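Local coordinates for protein ribonucleoside-diphosphate reductase (PDB 5IM3) that probably makes the building blocks of DNA by reducing ribonucleoside diphosphates to deoxyribonucleotides, with ATP cones and dATP sites for allosteric control, at residues E234-F238 with L239-E243; H612-G616 with K617-A621; S716-Q720 with G721-I725; G817-P821 with V822-D826. One frame throughout, in Å; residues are numbered along the deposited sequence.

Interaction 1 of 4, residues E234-F238 with L239-E243; sequences EALGF and LGVAE
The Phe238 ring makes a modest contact with the next side chain, Leu239, whose CD2 lies 4.4 Å from ring atom CD2; Phe316 stacks on this ring, and Lys264 makes a cation-pi contact with it. With CG anti to the backbone N (chi1 -177°), Phe238 CB stays 3.1 Å from Leu239 N. The chain itself ends helix 219-239 in a Schellman motif. Gly240 takes a positive phi of 68°, and the backbone folds back on the last turn: Val241 N donates to Leu236 O at 3.1 Å from a little outside the carbonyl plane, and inside that loop Gly240 N reaches Gly237 O in a weak 3.3 Å bond. One residue earlier the helical pattern still holds, with Leu239 N bonded to Ala235 O at 3.0 Å. Beside the turn, Leu236 and Val241 come together at an angle, as expected of the hydrophobic contact that often accompanies a Schellman ending. Met250, Leu253 and Ala257 of helix 250-267 extend this apolar patch, so the reversal joins two successive helices. Here Leu236 CD2 sits 4.2 Å from Val241 CB, while Leu236 CB lies 3.3 Å from Ala242 O.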
loop_
_atom_site.group_PDB
_atom_site.type_symbol
_atom_site.label_atom_id
_atom_site.label_comp_id
_atom_site.label_asym_id
_atom_site.label_seq_id
_atom_site.Cartn_x
_atom_site.Cartn_y
_atom_site.Cartn_z
ATOM N N GLU A 234 35.469 26.468 -43.929
ATOM C CA GLU A 234 34.317 27.343 -43.751
ATOM C C GLU A 234 34.753 28.756 -43.379
ATOM O O GLU A 234 34.396 29.732 -44.050
ATOM C CB GLU A 234 33.399 26.747 -42.680
ATOM C CG GLU A 234 32.145 27.542 -42.380
ATOM C CD GLU A 234 31.247 26.842 -41.373
ATOM O OE1 GLU A 234 31.403 25.616 -41.183
ATOM O OE2 GLU A 234 30.391 27.517 -40.765
ATOM N N ALA A 235 35.546 28.881 -42.313
ATOM C CA ALA A 235 35.931 30.201 -41.823
ATOM C C ALA A 235 36.864 30.908 -42.798
ATOM O O ALA A 235 36.623 32.060 -43.178
ATOM C CB ALA A 235 36.588 30.076 -40.449
ATOM N N LEU A 236 37.941 30.237 -43.212
ATOM C CA LEU A 236 38.922 30.891 -44.073
ATOM C C LEU A 236 38.321 31.250 -45.425
ATOM O O LEU A 236 38.584 32.334 -45.956
ATOM C CB LEU A 236 40.144 29.996 -44.253
ATOM C CG LEU A 236 40.909 29.656 -42.980
ATOM C CD1 LEU A 236 41.962 28.629 -43.295
ATOM C CD2 LEU A 236 41.543 30.891 -42.351
ATOM N N GLY A 237 37.513 30.357 -45.996
ATOM C CA GLY A 237 36.842 30.678 -47.245
ATOM C C GLY A 237 35.950 31.900 -47.126
ATOM O O GLY A 237 35.888 32.727 -48.038
ATOM N N PHE A 238 35.247 32.030 -45.997
ATOM C CA PHE A 238 34.422 33.211 -45.764
ATOM C C PHE A 238 35.279 34.469 -45.697
ATOM O O PHE A 238 34.941 35.495 -46.297
ATOM C CB PHE A 238 33.618 33.034 -44.474
ATOM C CG PHE A 238 32.677 34.173 -44.173
ATOM C CD1 PHE A 238 31.397 34.191 -44.702
ATOM C CD2 PHE A 238 33.068 35.213 -43.345
ATOM C CE1 PHE A 238 30.529 35.230 -44.420
ATOM C CE2 PHE A 238 32.202 36.255 -43.059
ATOM C CZ PHE A 238 30.932 36.262 -43.596
ATOM N N LEU A 239 36.400 34.404 -44.980
ATOM C CA LEU A 239 37.292 35.544 -44.826
ATOM C C LEU A 239 38.131 35.820 -46.065
ATOM O O LEU A 239 38.880 36.802 -46.074
ATOM C CB LEU A 239 38.218 35.321 -43.627
ATOM C CG LEU A 239 37.543 35.304 -42.257
ATOM C CD1 LEU A 239 38.531 34.900 -41.174
ATOM C CD2 LEU A 239 36.936 36.669 -41.950
ATOM N N GLY A 240 38.025 34.994 -47.102
ATOM C CA GLY A 240 38.827 35.192 -48.291
ATOM C C GLY A 240 40.305 34.950 -48.100
ATOM O O GLY A 240 41.101 35.367 -48.941
ATOM N N VAL A 241 40.697 34.289 -47.012
ATOM C CA VAL A 241 42.106 33.977 -46.791
ATOM C C VAL A 241 42.524 32.777 -47.629
ATOM O O VAL A 241 43.493 32.841 -48.393
ATOM C CB VAL A 241 42.370 33.735 -45.292
ATOM C CG1 VAL A 241 43.832 33.365 -45.053
ATOM C CG2 VAL A 241 41.997 34.964 -44.481
ATOM N N ALA A 242 41.803 31.668 -47.497
ATOM C CA ALA A 242 42.102 30.464 -48.257
ATOM C C ALA A 242 40.826 29.654 -48.413
ATOM O O ALA A 242 39.948 29.678 -47.545
ATOM C CB ALA A 242 43.188 29.622 -47.576
ATOM N N GLU A 243 40.728 28.941 -49.534
ATOM C CA GLU A 243 39.581 28.079 -49.780
ATOM C C GLU A 243 39.701 26.733 -49.077
ATOM O O GLU A 243 38.733 25.965 -49.072
ATOM C CB GLU A 243 39.406 27.865 -51.288
ATOM C CG GLU A 243 37.956 27.812 -51.755
ATOM C CD GLU A 243 37.219 29.121 -51.529
ATOM O OE1 GLU A 243 35.977 29.088 -51.381
ATOM O OE2 GLU A 243 37.879 30.182 -51.494
#

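Interaction 2 of 4, residues H612-G616 with K617-A621; sequences HIVDG and KLDTA
Two torsions bring Val614 and Asp619 together: Val614 CG1 stands anti to its carbonyl carbon (chi1 -71°), and Asp619 CG stands anti to its backbone N (chi1 -166°). Their side chains then cross at about a right angle, with Val614 CG1 3.6 Å from Asp619 OD2. The other valine methyl, CG2, is left between the backbone N and carbonyl carbon and rests 3.3 Å from Lys617 O. Two backbone bonds tie 612-614 to 617-619. Asp619 N donates to His612 O at 2.7 Å along an almost straight line (175° at the hydrogen), and Val614 N donates to Lys617 O at 2.8 Å. They flank Ile613 and Leu618, a non-hydrogen-bonded antiparallel pair whose CD1 atoms meet at 4.1 Å. The same carbonyls also receive CA-H contacts, Leu618 CA lying 3.4 Å from His612 O and Ile613 CA 3.3 Å from Lys617 O. The polar ends of Asp619 and His612 have partners beyond the turn: Asp619 OD1 accepts from Lys622 N, and the His612 ring bonds to Asn608 O and Thr626 OG1. Ile613 also packs on Ala668 and Leu671 of helix 665-672. Taken together this is a short hairpin-like reversal with one beta bridge and an inverse gamma turn centred on Asp615 at its bend, running straight into the Asp N-cap of helix 620-640.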
loop_
_atom_site.group_PDB
_atom_site.type_symbol
_atom_site.label_atom_id
_atom_site.label_comp_id
_atom_site.label_asym_id
_atom_site.label_seq_id
_atom_site.Cartn_x
_atom_site.Cartn_y
_atom_site.Cartn_z
ATOM N N HIS A 612 46.738 21.508 -13.530
ATOM C CA HIS A 612 47.700 21.810 -12.478
ATOM C C HIS A 612 48.092 20.563 -11.697
ATOM O O HIS A 612 48.583 20.667 -10.568
ATOM C CB HIS A 612 47.139 22.885 -11.549
ATOM C CG HIS A 612 46.808 24.159 -12.258
ATOM N ND1 HIS A 612 45.648 24.323 -12.983
ATOM C CD2 HIS A 612 47.499 25.315 -12.383
ATOM C CE1 HIS A 612 45.633 25.534 -13.511
ATOM N NE2 HIS A 612 46.745 26.154 -13.164
ATOM N N ILE A 613 47.882 19.384 -12.279
ATOM C CA ILE A 613 48.348 18.120 -11.723
ATOM C C ILE A 613 49.449 17.601 -12.636
ATOM O O ILE A 613 49.206 17.305 -13.814
ATOM C CB ILE A 613 47.210 17.095 -11.593
ATOM C CG1 ILE A 613 46.098 17.625 -10.679
ATOM C CG2 ILE A 613 47.747 15.764 -11.066
ATOM C CD1 ILE A 613 46.520 17.830 -9.232
ATOM N N VAL A 614 50.656 17.488 -12.094
ATOM C CA VAL A 614 51.797 16.995 -12.858
ATOM C C VAL A 614 51.959 15.504 -12.579
ATOM O O VAL A 614 50.984 14.745 -12.636
ATOM C CB VAL A 614 53.075 17.792 -12.525
ATOM C CG1 VAL A 614 52.974 19.190 -13.109
ATOM C CG2 VAL A 614 53.304 17.849 -11.011
ATOM N N ASP A 615 53.181 15.066 -12.283
ATOM C CA ASP A 615 53.420 13.662 -11.990
ATOM C C ASP A 615 52.771 13.287 -10.663
ATOM O O ASP A 615 53.465 12.986 -9.688
ATOM C CB ASP A 615 54.921 13.381 -11.966
ATOM C CG ASP A 615 55.619 13.846 -13.231
ATOM O OD1 ASP A 615 56.227 14.937 -13.211
ATOM O OD2 ASP A 615 55.553 13.123 -14.249
ATOM N N GLY A 616 51.440 13.317 -10.621
ATOM C CA GLY A 616 50.691 12.915 -9.451
ATOM C C GLY A 616 50.551 13.968 -8.376
ATOM O O GLY A 616 49.917 13.694 -7.349
ATOM N N LYS A 617 51.102 15.165 -8.574
ATOM C CA LYS A 617 51.115 16.188 -7.539
ATOM C C LYS A 617 50.505 17.482 -8.058
ATOM O O LYS A 617 50.466 17.744 -9.263
ATOM C CB LYS A 617 52.541 16.456 -7.042
ATOM C CG LYS A 617 52.908 15.687 -5.785
ATOM C CD LYS A 617 54.372 15.877 -5.423
ATOM C CE LYS A 617 54.732 15.119 -4.155
ATOM N NZ LYS A 617 56.205 14.987 -3.976
ATOM N N LEU A 618 50.029 18.294 -7.119
ATOM C CA LEU A 618 49.533 19.622 -7.445
ATOM C C LEU A 618 50.711 20.541 -7.739
ATOM O O LEU A 618 51.614 20.689 -6.908
ATOM C CB LEU A 618 48.693 20.170 -6.293
ATOM C CG LEU A 618 48.077 21.558 -6.486
ATOM C CD1 LEU A 618 46.979 21.529 -7.542
ATOM C CD2 LEU A 618 47.538 22.087 -5.168
ATOM N N ASP A 619 50.712 21.149 -8.923
ATOM C CA ASP A 619 51.769 22.079 -9.316
ATOM C C ASP A 619 51.499 23.412 -8.629
ATOM O O ASP A 619 50.885 24.321 -9.191
ATOM C CB ASP A 619 51.833 22.225 -10.831
ATOM C CG ASP A 619 53.106 22.904 -11.295
ATOM O OD1 ASP A 619 53.702 23.666 -10.503
ATOM O OD2 ASP A 619 53.513 22.669 -12.453
ATOM N N THR A 620 51.972 23.515 -7.388
ATOM C CA THR A 620 51.796 24.727 -6.593
ATOM C C THR A 620 52.259 25.971 -7.345
ATOM O O THR A 620 51.598 27.015 -7.305
ATOM C CB THR A 620 52.563 24.561 -5.277
ATOM O OG1 THR A 620 52.009 23.462 -4.540
ATOM C CG2 THR A 620 52.485 25.791 -4.430
ATOM N N ALA A 621 53.394 25.877 -8.043
ATOM C CA ALA A 621 53.967 27.048 -8.704
ATOM C C ALA A 621 53.099 27.512 -9.868
ATOM O O ALA A 621 52.776 28.701 -9.980
ATOM C CB ALA A 621 55.384 26.733 -9.184
#

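Interaction 3 of 4, residues S716-Q720 with G721-I725; sequences SLWSQ and GILPI
Ile722 leans back over the turn that precedes it, and its side chain can be followed outward. CB lies 4.1 Å from Leu717 CB; CG1 passes Gln720, 3.7 Å from its backbone O; and CD1 touches two side chains, 3.9 Å from Leu717 CD2 and 3.4 Å from Gln720 OE1. An almost straight chi2 of 174° carries CD1 that far. Before it in the chain the backbone makes a type I beta turn from Trp718 to Gly721, with Gly721 N bonded to Trp718 O. A wider loop is closed by Ile722 N donating to Leu717 O at 3.0 Å. Trp718 reaches the other way: Leu723 CD2 comes to the edge of its ring, 4.0 Å from CE3, and Pro724 CD lies 4.0 Å from CZ3. Ile697 of helix 679-707 touches both Trp718 and Pro724, whereas the indole NE1 is bonded to Ser764 O. Leu723 is the N-cap of helix 724-735, and its N is bonded to Asp726 OD2. Across the contact the side chains thus meet almost wholly through carbon, and the polar end of Gln720 finds its bond elsewhere, NE2 giving to Gly715 O; backbone bonds set the turn and apolar packing lays the helix start against it.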
loop_
_atom_site.group_PDB
_atom_site.type_symbol
_atom_site.label_atom_id
_atom_site.label_comp_id
_atom_site.label_asym_id
_atom_site.label_seq_id
_atom_site.Cartn_x
_atom_site.Cartn_y
_atom_site.Cartn_z
ATOM N N SER A 716 35.969 46.491 6.156
ATOM C CA SER A 716 35.736 45.097 5.812
ATOM C C SER A 716 36.540 44.177 6.726
ATOM O O SER A 716 37.470 44.601 7.418
ATOM C CB SER A 716 36.121 44.839 4.357
ATOM O OG SER A 716 37.490 45.145 4.137
ATOM N N LEU A 717 36.171 42.894 6.723
ATOM C CA LEU A 717 36.965 41.908 7.447
ATOM C C LEU A 717 38.414 41.937 6.987
ATOM O O LEU A 717 39.335 41.759 7.793
ATOM C CB LEU A 717 36.380 40.506 7.265
ATOM C CG LEU A 717 35.021 40.219 7.913
ATOM C CD1 LEU A 717 34.634 38.768 7.670
ATOM C CD2 LEU A 717 35.035 40.515 9.403
ATOM N N TRP A 718 38.638 42.177 5.694
ATOM C CA TRP A 718 40.004 42.271 5.191
ATOM C C TRP A 718 40.771 43.376 5.906
ATOM O O TRP A 718 41.958 43.219 6.213
ATOM C CB TRP A 718 39.996 42.522 3.685
ATOM C CG TRP A 718 39.117 41.602 2.894
ATOM C CD1 TRP A 718 37.945 41.927 2.275
ATOM C CD2 TRP A 718 39.345 40.213 2.614
ATOM N NE1 TRP A 718 37.434 40.832 1.625
ATOM C CE2 TRP A 718 38.270 39.765 1.821
ATOM C CE3 TRP A 718 40.354 39.305 2.957
ATOM C CZ2 TRP A 718 38.171 38.449 1.369
ATOM C CZ3 TRP A 718 40.253 37.998 2.506
ATOM C CH2 TRP A 718 39.169 37.583 1.721
ATOM N N SER A 719 40.109 44.505 6.173
ATOM C CA SER A 719 40.751 45.590 6.912
ATOM C C SER A 719 41.114 45.158 8.324
ATOM O O SER A 719 42.105 45.637 8.885
ATOM C CB SER A 719 39.830 46.812 6.973
ATOM O OG SER A 719 39.480 47.267 5.679
ATOM N N GLN A 720 40.322 44.270 8.913
ATOM C CA GLN A 720 40.536 43.811 10.277
ATOM C C GLN A 720 41.476 42.619 10.357
ATOM O O GLN A 720 41.684 42.086 11.450
ATOM C CB GLN A 720 39.198 43.442 10.919
ATOM C CG GLN A 720 38.140 44.520 10.819
ATOM C CD GLN A 720 36.790 44.035 11.301
ATOM O OE1 GLN A 720 36.700 43.279 12.269
ATOM N NE2 GLN A 720 35.731 44.453 10.619
ATOM N N GLY A 721 42.040 42.186 9.234
ATOM C CA GLY A 721 42.896 41.018 9.240
ATOM C C GLY A 721 42.166 39.730 9.545
ATOM O O GLY A 721 42.773 38.790 10.066
ATOM N N ILE A 722 40.873 39.663 9.242
ATOM C CA ILE A 722 40.066 38.472 9.473
ATOM C C ILE A 722 39.862 37.815 8.114
ATOM O O ILE A 722 39.006 38.232 7.328
ATOM C CB ILE A 722 38.737 38.803 10.154
ATOM C CG1 ILE A 722 38.995 39.500 11.492
ATOM C CG2 ILE A 722 37.919 37.532 10.363
ATOM C CD1 ILE A 722 37.739 39.996 12.182
ATOM N N LEU A 723 40.661 36.787 7.834
ATOM C CA LEU A 723 40.590 36.039 6.589
ATOM C C LEU A 723 39.532 34.952 6.721
ATOM O O LEU A 723 38.958 34.781 7.803
ATOM C CB LEU A 723 41.957 35.435 6.255
ATOM C CG LEU A 723 43.135 36.403 6.356
ATOM C CD1 LEU A 723 44.434 35.722 5.964
ATOM C CD2 LEU A 723 42.901 37.625 5.496
ATOM N N PRO A 724 39.227 34.209 5.650
ATOM C CA PRO A 724 38.229 33.133 5.783
ATOM C C PRO A 724 38.555 32.136 6.880
ATOM O O PRO A 724 37.651 31.713 7.611
ATOM C CB PRO A 724 38.238 32.488 4.390
ATOM C CG PRO A 724 38.582 33.604 3.481
ATOM C CD PRO A 724 39.574 34.456 4.239
ATOM N N ILE A 725 39.824 31.746 7.023
ATOM C CA ILE A 725 40.181 30.795 8.072
ATOM C C ILE A 725 39.842 31.361 9.442
ATOM O O ILE A 725 39.461 30.617 10.355
ATOM C CB ILE A 725 41.673 30.417 7.966
ATOM C CG1 ILE A 725 42.018 29.290 8.947
ATOM C CG2 ILE A 725 42.561 31.636 8.210
ATOM C CD1 ILE A 725 41.307 27.979 8.659
#

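Interaction 4 of 4, residues G817-P821 with V822-D826; sequences GLWDP and VMVND
A methyl bump of Val824 fits against the broad flat of Trp819: CG2 stands over one face of the indole, 4.0 Å from the centroid of the six-membered ring and toward its rim, in a CH-pi contact that brings it 3.6 Å from CH2. Next to it Met823 is bent at chi2 and chi3 (61° and 64°), which folds the chain back round the Leu818 carbonyl; CG lies 3.3 Å and CE 3.6 Å from Leu818 O, and CE also meets Leu818 CB. Its CG touches Trp819 CE3 at 4.2 Å. Asp820 sits at the helix start. As the N-cap, it turns its carboxylate inward so that OD1 accepts from Met823 N at 3.1 Å, the classic side-chain cap, while Val824 N bonds to Asp820 O at 3.2 Å and begins the regular helical pattern. The other oxygen, OD2, forms a salt bridge with Arg839. Seen among its neighbours, helix 821-829 follows helix 807-815 after a tight loop, and Trp819 packs on Val810 and Leu813 of that helix with its NE1 bonded to Arg215 O. Pro821 and Asn825 touch Leu58, and Val822 touches Thr54, on helix 46-60 of a second subunit.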
loop_
_atom_site.group_PDB
_atom_site.type_symbol
_atom_site.label_atom_id
_atom_site.label_comp_id
_atom_site.label_asym_id
_atom_site.label_seq_id
_atom_site.Cartn_x
_atom_site.Cartn_y
_atom_site.Cartn_z
ATOM N N GLY A 817 45.853 -4.476 -17.443
ATOM C CA GLY A 817 45.562 -5.443 -18.481
ATOM C C GLY A 817 44.122 -5.898 -18.511
ATOM O O GLY A 817 43.837 -6.992 -19.007
ATOM N N LEU A 818 43.199 -5.080 -17.996
ATOM C CA LEU A 818 41.793 -5.442 -17.868
ATOM C C LEU A 818 40.900 -4.685 -18.849
ATOM O O LEU A 818 39.689 -4.588 -18.626
ATOM C CB LEU A 818 41.311 -5.196 -16.436
ATOM C CG LEU A 818 41.955 -6.021 -15.317
ATOM C CD1 LEU A 818 41.522 -5.487 -13.955
ATOM C CD2 LEU A 818 41.601 -7.494 -15.449
ATOM N N TRP A 819 41.466 -4.144 -19.925
ATOM C CA TRP A 819 40.693 -3.442 -20.946
ATOM C C TRP A 819 40.573 -4.348 -22.166
ATOM O O TRP A 819 41.543 -4.538 -22.908
ATOM C CB TRP A 819 41.344 -2.108 -21.305
ATOM C CG TRP A 819 40.527 -1.283 -22.263
ATOM C CD1 TRP A 819 40.883 -0.903 -23.525
ATOM C CD2 TRP A 819 39.213 -0.746 -22.040
ATOM N NE1 TRP A 819 39.880 -0.159 -24.098
ATOM C CE2 TRP A 819 38.844 -0.049 -23.209
ATOM C CE3 TRP A 819 38.318 -0.784 -20.966
ATOM C CZ2 TRP A 819 37.618 0.604 -23.333
ATOM C CZ3 TRP A 819 37.099 -0.132 -21.093
ATOM C CH2 TRP A 819 36.763 0.551 -22.268
ATOM N N ASP A 820 39.385 -4.905 -22.369
ATOM C CA ASP A 820 39.143 -5.859 -23.442
ATOM C C ASP A 820 37.652 -5.858 -23.750
ATOM O O ASP A 820 36.863 -5.230 -23.029
ATOM C CB ASP A 820 39.633 -7.268 -23.061
ATOM C CG ASP A 820 39.294 -7.641 -21.633
ATOM O OD1 ASP A 820 38.144 -7.410 -21.208
ATOM O OD2 ASP A 820 40.183 -8.172 -20.936
ATOM N N PRO A 821 37.233 -6.530 -24.826
ATOM C CA PRO A 821 35.804 -6.513 -25.186
ATOM C C PRO A 821 34.860 -6.949 -24.075
ATOM O O PRO A 821 33.799 -6.331 -23.916
ATOM C CB PRO A 821 35.751 -7.466 -26.385
ATOM C CG PRO A 821 37.075 -7.303 -27.031
ATOM C CD PRO A 821 38.061 -7.092 -25.909
ATOM N N VAL A 822 35.196 -7.985 -23.303
ATOM C CA VAL A 822 34.270 -8.443 -22.268
ATOM C C VAL A 822 34.094 -7.369 -21.201
ATOM O O VAL A 822 32.988 -7.159 -20.692
ATOM C CB VAL A 822 34.740 -9.779 -21.659
ATOM C CG1 VAL A 822 34.792 -10.867 -22.725
ATOM C CG2 VAL A 822 36.090 -9.627 -20.986
ATOM N N MET A 823 35.175 -6.665 -20.850
ATOM C CA MET A 823 35.064 -5.572 -19.890
ATOM C C MET A 823 34.121 -4.492 -20.403
ATOM O O MET A 823 33.318 -3.946 -19.640
ATOM C CB MET A 823 36.446 -4.986 -19.602
ATOM C CG MET A 823 36.439 -3.795 -18.650
ATOM S SD MET A 823 35.780 -4.181 -17.014
ATOM C CE MET A 823 36.987 -5.371 -16.424
ATOM N N VAL A 824 34.206 -4.172 -21.697
ATOM C CA VAL A 824 33.303 -3.183 -22.279
ATOM C C VAL A 824 31.861 -3.664 -22.190
ATOM O O VAL A 824 30.954 -2.892 -21.863
ATOM C CB VAL A 824 33.710 -2.885 -23.735
ATOM C CG1 VAL A 824 32.675 -1.994 -24.419
ATOM C CG2 VAL A 824 35.085 -2.238 -23.773
ATOM N N ASN A 825 31.626 -4.943 -22.494
ATOM C CA ASN A 825 30.274 -5.483 -22.431
ATOM C C ASN A 825 29.743 -5.506 -21.005
ATOM O O ASN A 825 28.530 -5.387 -20.794
ATOM C CB ASN A 825 30.246 -6.889 -23.029
ATOM C CG ASN A 825 28.845 -7.457 -23.116
ATOM O OD1 ASN A 825 28.078 -7.109 -24.014
ATOM N ND2 ASN A 825 28.505 -8.346 -22.187
ATOM N N ASP A 826 30.627 -5.653 -20.014
ATOM C CA ASP A 826 30.187 -5.626 -18.624
ATOM C C ASP A 826 29.845 -4.208 -18.183
ATOM O O ASP A 826 28.878 -4.001 -17.443
ATOM C CB ASP A 826 31.264 -6.220 -17.713
ATOM C CG ASP A 826 31.294 -7.737 -17.753
ATOM O OD1 ASP A 826 30.270 -8.347 -18.129
ATOM O OD2 ASP A 826 32.342 -8.325 -17.403
#

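Along the chain the four contacts follow in numerical order, and none touches another. Interaction 1 ends helix 219-239, whereas interactions 2, 3 and 4 each lead into a helix: 620-640, 724-735 and 821-829. These last three belong to the barrel domain, and interaction 2 follows strand 600-608 of its main sheet. Interactions 2 and 3 have centres 29 Å apart, 2 and 4 31 Å; interactions 3 and 4, at 54 Å, lie on opposite sides of the chain's centre. The centres of interactions 1 and 2 are about 40 Å apart. Each is a local contact at a helix end, and only interaction 4 touches a second subunit, where it meets the first ATP cone of that subunit.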